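Local coordinates for protein carbon monoxide dehydrogenase (Thermococcus sp. AM4, PDB 6T7J) that probably catalyses the ferredoxin-linked oxidation of carbon monoxide to carbon dioxide, and is captured here with a damaged, nickel-free active-site cluster, at residues A[520-525]-A[561-566]; A[549-554]-A[573-578]. All blocks are in the same frame, centred on the assembly; numbering follows the deposited sequence.

Overall arrangement
Contacts 1 and 2 interlock along the chain, in the order 520-525, 549-554, 561-566, 573-578. Strand 548-552, helix 558-569 and strand 574-576 form one beta-alpha-beta unit of a six-stranded parallel sheet. Contact 2 is the pairing of its two strands; contact 1 joins its helix to the loop following strand 516-518, an outermost strand of the same sheet. The contact centres lie about 12 Å apart, and they meet where Gly564 O packs 4.1 Å from Thr574 CG2. The helix therefore bridges the sheet and the cluster-binding loop, linking the fold's framework to Cys522 in the pocket of the broken iron-sulfur cluster.

Contact 1: residues A[520-525]-A[561-566]; sequences GSCVDC and VSIGTY. With MSK (Broken Fe4S4 cluster), chain F.
At the pocket of the broken iron-sulfur cluster, where this enzyme would carry its active-site metals, Cys522 and Cys525 meet Ile563 and Tyr566. The loop presents Cys522, whose SG lies 3.2 Å from FE1 of the cluster, longer than an ordinary iron-thiolate bond and consistent with the damaged, nickel-free cluster. A type I beta turn from Cys522 to Cys525, with a weak bond from Cys525 N to Cys522 O, sets Cys525 against the helix, while Cys522 turns its SG to the cluster and offers Ile563 its carbonyl O and the flank of its sulfur. No hydrogen bond crosses the contact; what joins the segments is van der Waals contact, some of it from polar atoms lying against carbon. Ile563 fits because its two branches reach different cysteines. Its CD1 end lies 4.0 Å from Cys522 O, with Cys522 SG a little farther off. The other branch, CG2, is 4.2 Å from Cys525 SG. Three residues further along the helix, Tyr566 aims its hydroxyl at the turn, OH coming within 3.3 Å of Cys525 CB, which sits at the ring edge near its plane. A long aromatic side chain suits this place because it carries OH across to the turn, and the short side chain of Cys525 suits the other side, meeting the hydroxyl with CB and Ile563 with SG. CG of Tyr566 stands between its own N and carbonyl carbon (chi1 76°), a torsion that folds the ring back so that Ile563 O lies 3.6 Å above its centre. Helix 212-242 borders both segments, with Asp226 bonded to Ser562 OG and Thr235 to Asp524 OD1; helix 81-115 sets His100 against Val523 and Ile563, and helix 304-314 brings Cys305 against Cys522.

Contact 2: residues A[549-554]-A[573-578]; sequences AGSAPE and FTHLGV
Gly550, Ser551 and Ala552 pair in parallel with Thr574, His575 and Leu576, neighbouring strands of a Rossmann-like sheet (strand order 3-2-1-4-5-6) joined by a beta-alpha-beta crossover through helix 558-569. The tight part is the backbone. His575 N donates to Gly550 O at 2.8 Å, nearly straight at 175°, and His575 O accepts from Ala552 N at 2.9 Å, so His575 holds the other strand on both sides of Ser551. Gly550 N to Phe573 O and Gly577 N to Ala552 O extend the pairing at the two ends. Past the strand ends, glycine suits position 577, where a side chain would collide with Pro553 O; its absence allows a CA-H...O contact of 3.1 Å from Gly577 CA to Pro553 O. On the sheet face shared by Ser551 and His575, OG meets ND1 at 3.1 Å, a hydrogen bond at the edge of the imidazole and near its plane. The ring's other nitrogen, NE2, is bonded to Glu607 O, which also helps fix its rotation.

Looser contacts flank this core, although all the touching residues are buried. Ala549 CB approaches the Phe573 ring edge, 4.3 Å from CD2, near a bound di(hydroxyethyl)ether; on the opposite sheet face from His575, the small Ala552 CB stays 4.4 Å from Leu576 CD2. Val578 CG2 rests 3.8 Å from Glu554 CA.

Contact 1: residues A[520-525]-A[561-566]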
loop_
_atom_site.group_PDB
_atom_site.type_symbol
_atom_site.label_atom_id
_atom_site.label_comp_id
_atom_site.label_asym_id
_atom_site.label_seq_id
_atom_site.Cartn_x
_atom_site.Cartn_y
_atom_site.Cartn_z
ATOM N N GLY A 520 25.471 7.840 -7.641
ATOM C CA GLY A 520 24.975 6.489 -7.836
ATOM C C GLY A 520 23.515 6.475 -8.270
ATOM O O GLY A 520 23.076 7.320 -9.056
ATOM N N SER A 521 22.773 5.501 -7.746
ATOM C CA SER A 521 21.423 5.184 -8.179
ATOM C C SER A 521 20.393 5.825 -7.250
ATOM O O SER A 521 20.727 6.611 -6.358
ATOM C CB SER A 521 21.248 3.665 -8.244
ATOM O OG SER A 521 21.427 3.079 -6.964
ATOM N N CYS A 522 19.119 5.471 -7.456
ATOM C CA CYS A 522 18.035 6.089 -6.697
ATOM C C CYS A 522 18.122 5.749 -5.216
ATOM O O CYS A 522 17.823 6.594 -4.364
ATOM C CB CYS A 522 16.683 5.661 -7.265
ATOM S SG CYS A 522 15.995 6.800 -8.484
ATOM N N VAL A 523 18.511 4.515 -4.882
ATOM C CA VAL A 523 18.723 4.192 -3.476
ATOM C C VAL A 523 19.966 4.902 -2.955
ATOM O O VAL A 523 20.054 5.228 -1.762
ATOM C CB VAL A 523 18.807 2.668 -3.273
ATOM C CG1 VAL A 523 17.429 2.033 -3.449
ATOM C CG2 VAL A 523 19.818 2.053 -4.226
ATOM N N ASP A 524 20.928 5.183 -3.835
ATOM C CA ASP A 524 22.138 5.888 -3.435
ATOM C C ASP A 524 21.893 7.352 -3.105
ATOM O O ASP A 524 22.851 8.050 -2.753
ATOM C CB ASP A 524 23.202 5.771 -4.526
ATOM C CG ASP A 524 23.895 4.427 -4.512
ATOM O OD1 ASP A 524 23.514 3.575 -3.681
ATOM O OD2 ASP A 524 24.818 4.222 -5.328
ATOM N N CYS A 525 20.654 7.842 -3.212
ATOM C CA CYS A 525 20.336 9.113 -2.574
ATOM C C CYS A 525 20.612 9.051 -1.080
ATOM O O CYS A 525 20.868 10.087 -0.456
ATOM C CB CYS A 525 18.879 9.500 -2.820
ATOM S SG CYS A 525 18.438 9.763 -4.540
ATOM N N VAL A 561 8.539 10.515 -5.213
ATOM C CA VAL A 561 7.756 11.190 -4.182
ATOM C C VAL A 561 8.286 10.834 -2.800
ATOM O O VAL A 561 8.454 11.708 -1.939
ATOM C CB VAL A 561 6.265 10.843 -4.323
ATOM C CG1 VAL A 561 5.452 11.570 -3.260
ATOM C CG2 VAL A 561 5.770 11.194 -5.717
ATOM N N SER A 562 8.565 9.548 -2.567
ATOM C CA SER A 562 9.140 9.150 -1.284
ATOM C C SER A 562 10.494 9.813 -1.053
ATOM O O SER A 562 10.792 10.268 0.059
ATOM C CB SER A 562 9.274 7.629 -1.211
ATOM O OG SER A 562 9.864 7.239 0.016
ATOM N N ILE A 563 11.325 9.877 -2.097
ATOM C CA ILE A 563 12.657 10.467 -1.967
ATOM C C ILE A 563 12.552 11.948 -1.621
ATOM O O ILE A 563 13.232 12.440 -0.712
ATOM C CB ILE A 563 13.473 10.250 -3.253
ATOM C CG1 ILE A 563 13.854 8.777 -3.408
ATOM C CG2 ILE A 563 14.717 11.122 -3.249
ATOM C CD1 ILE A 563 14.277 8.405 -4.811
ATOM N N GLY A 564 11.711 12.682 -2.352
ATOM C CA GLY A 564 11.535 14.094 -2.056
ATOM C C GLY A 564 10.980 14.325 -0.666
ATOM O O GLY A 564 11.394 15.253 0.036
ATOM N N THR A 565 10.050 13.466 -0.237
ATOM C CA THR A 565 9.470 13.628 1.089
ATOM C C THR A 565 10.504 13.384 2.182
ATOM O O THR A 565 10.539 14.116 3.175
ATOM C CB THR A 565 8.268 12.699 1.266
ATOM O OG1 THR A 565 7.307 12.961 0.237
ATOM C CG2 THR A 565 7.620 12.926 2.627
ATOM N N TYR A 566 11.365 12.371 2.022
ATOM C CA TYR A 566 12.354 12.152 3.073
ATOM C C TYR A 566 13.524 13.118 2.974
ATOM O O TYR A 566 14.215 13.336 3.976
ATOM C CB TYR A 566 12.827 10.687 3.110
ATOM C CG TYR A 566 13.801 10.166 2.060
ATOM C CD1 TYR A 566 15.080 10.695 1.918
ATOM C CD2 TYR A 566 13.460 9.079 1.268
ATOM C CE1 TYR A 566 15.965 10.191 0.981
ATOM C CE2 TYR A 566 14.339 8.566 0.331
ATOM C CZ TYR A 566 15.588 9.126 0.193
ATOM O OH TYR A 566 16.463 8.615 -0.737
HETATM S S1 MSK F . 15.208 4.621 -12.678
HETATM S S3 MSK F . 12.947 6.092 -10.490
HETATM S S4 MSK F . 12.819 6.896 -13.824
HETATM S S5 MSK F . 15.476 7.656 -11.754
HETATM FE FE1 MSK F . 15.775 4.291 -10.516
HETATM FE FE2 MSK F . 14.986 6.750 -13.591
HETATM FE FE3 MSK F . 13.134 7.821 -11.878
HETATM FE FE4 MSK F . 13.016 5.193 -12.525
#

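Contact 2: residues A[549-554]-A[573-578]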
loop_
_atom_site.group_PDB
_atom_site.type_symbol
_atom_site.label_atom_id
_atom_site.label_comp_id
_atom_site.label_asym_id
_atom_site.label_seq_id
_atom_site.Cartn_x
_atom_site.Cartn_y
_atom_site.Cartn_z
ATOM N N ALA A 549 20.494 22.350 -0.962
ATOM C CA ALA A 549 19.160 22.130 -1.496
ATOM C C ALA A 549 19.140 20.802 -2.242
ATOM O O ALA A 549 20.181 20.209 -2.526
ATOM C CB ALA A 549 18.724 23.277 -2.413
ATOM N N GLY A 550 17.930 20.332 -2.538
ATOM C CA GLY A 550 17.753 19.178 -3.389
ATOM C C GLY A 550 16.744 19.497 -4.474
ATOM O O GLY A 550 15.981 20.453 -4.374
ATOM N N SER A 551 16.747 18.675 -5.521
ATOM C CA SER A 551 15.831 18.936 -6.624
ATOM C C SER A 551 15.529 17.655 -7.388
ATOM O O SER A 551 16.416 16.825 -7.603
ATOM C CB SER A 551 16.403 19.985 -7.582
ATOM O OG SER A 551 15.991 19.719 -8.912
ATOM N N ALA A 552 14.268 17.520 -7.803
ATOM C CA ALA A 552 13.821 16.484 -8.733
ATOM C C ALA A 552 13.184 17.192 -9.923
ATOM O O ALA A 552 11.968 17.441 -9.935
ATOM C CB ALA A 552 12.843 15.519 -8.066
ATOM N N PRO A 553 13.968 17.536 -10.948
ATOM C CA PRO A 553 13.442 18.420 -12.001
ATOM C C PRO A 553 12.418 17.767 -12.913
ATOM O O PRO A 553 11.560 18.474 -13.455
ATOM C CB PRO A 553 14.701 18.829 -12.782
ATOM C CG PRO A 553 15.861 18.431 -11.921
ATOM C CD PRO A 553 15.400 17.254 -11.126
ATOM N N GLU A 554 12.484 16.453 -13.125
ATOM C CA GLU A 554 11.646 15.793 -14.125
ATOM C C GLU A 554 11.074 14.490 -13.580
ATOM O O GLU A 554 10.931 13.501 -14.308
ATOM C CB GLU A 554 12.431 15.537 -15.414
ATOM C CG GLU A 554 13.156 16.760 -15.962
ATOM C CD GLU A 554 14.127 16.424 -17.076
ATOM O OE1 GLU A 554 13.960 15.368 -17.721
ATOM O OE2 GLU A 554 15.059 17.221 -17.309
ATOM N N PHE A 573 15.629 21.940 1.853
ATOM C CA PHE A 573 14.752 22.584 0.885
ATOM C C PHE A 573 14.783 21.812 -0.429
ATOM O O PHE A 573 15.846 21.645 -1.034
ATOM C CB PHE A 573 15.220 24.028 0.696
ATOM C CG PHE A 573 14.427 24.816 -0.302
ATOM C CD1 PHE A 573 13.198 25.355 0.037
ATOM C CD2 PHE A 573 14.933 25.053 -1.571
ATOM C CE1 PHE A 573 12.476 26.095 -0.880
ATOM C CE2 PHE A 573 14.216 25.790 -2.491
ATOM C CZ PHE A 573 12.989 26.315 -2.143
ATOM N N THR A 574 13.619 21.335 -0.871
ATOM C CA THR A 574 13.529 20.376 -1.967
ATOM C C THR A 574 12.636 20.927 -3.072
ATOM O O THR A 574 11.441 21.151 -2.856
ATOM C CB THR A 574 12.993 19.032 -1.466
ATOM O OG1 THR A 574 13.890 18.497 -0.484
ATOM C CG2 THR A 574 12.853 18.040 -2.615
ATOM N N HIS A 575 13.217 21.119 -4.254
ATOM C CA HIS A 575 12.508 21.653 -5.409
ATOM C C HIS A 575 11.957 20.525 -6.272
ATOM O O HIS A 575 12.600 19.485 -6.446
ATOM C CB HIS A 575 13.436 22.533 -6.249
ATOM C CG HIS A 575 13.080 22.569 -7.704
ATOM N ND1 HIS A 575 13.793 21.884 -8.664
ATOM C CD2 HIS A 575 12.084 23.209 -8.362
ATOM C CE1 HIS A 575 13.253 22.102 -9.851
ATOM N NE2 HIS A 575 12.212 22.900 -9.694
ATOM N N LEU A 576 10.760 20.744 -6.812
ATOM C CA LEU A 576 10.134 19.832 -7.757
ATOM C C LEU A 576 9.961 20.545 -9.089
ATOM O O LEU A 576 9.458 21.673 -9.132
ATOM C CB LEU A 576 8.777 19.343 -7.243
ATOM C CG LEU A 576 8.733 18.734 -5.843
ATOM C CD1 LEU A 576 7.348 18.178 -5.562
ATOM C CD2 LEU A 576 9.793 17.653 -5.693
ATOM N N GLY A 577 10.376 19.891 -10.168
ATOM C CA GLY A 577 10.237 20.460 -11.494
ATOM C C GLY A 577 9.003 19.959 -12.211
ATOM O O GLY A 577 8.663 20.439 -13.296
ATOM N N VAL A 578 8.332 18.977 -11.616
ATOM C CA VAL A 578 7.038 18.493 -12.080
ATOM C C VAL A 578 6.040 18.717 -10.953
ATOM O O VAL A 578 6.334 18.414 -9.790
ATOM C CB VAL A 578 7.094 17.008 -12.491
ATOM C CG1 VAL A 578 5.700 16.472 -12.777
ATOM C CG2 VAL A 578 7.994 16.828 -13.706
#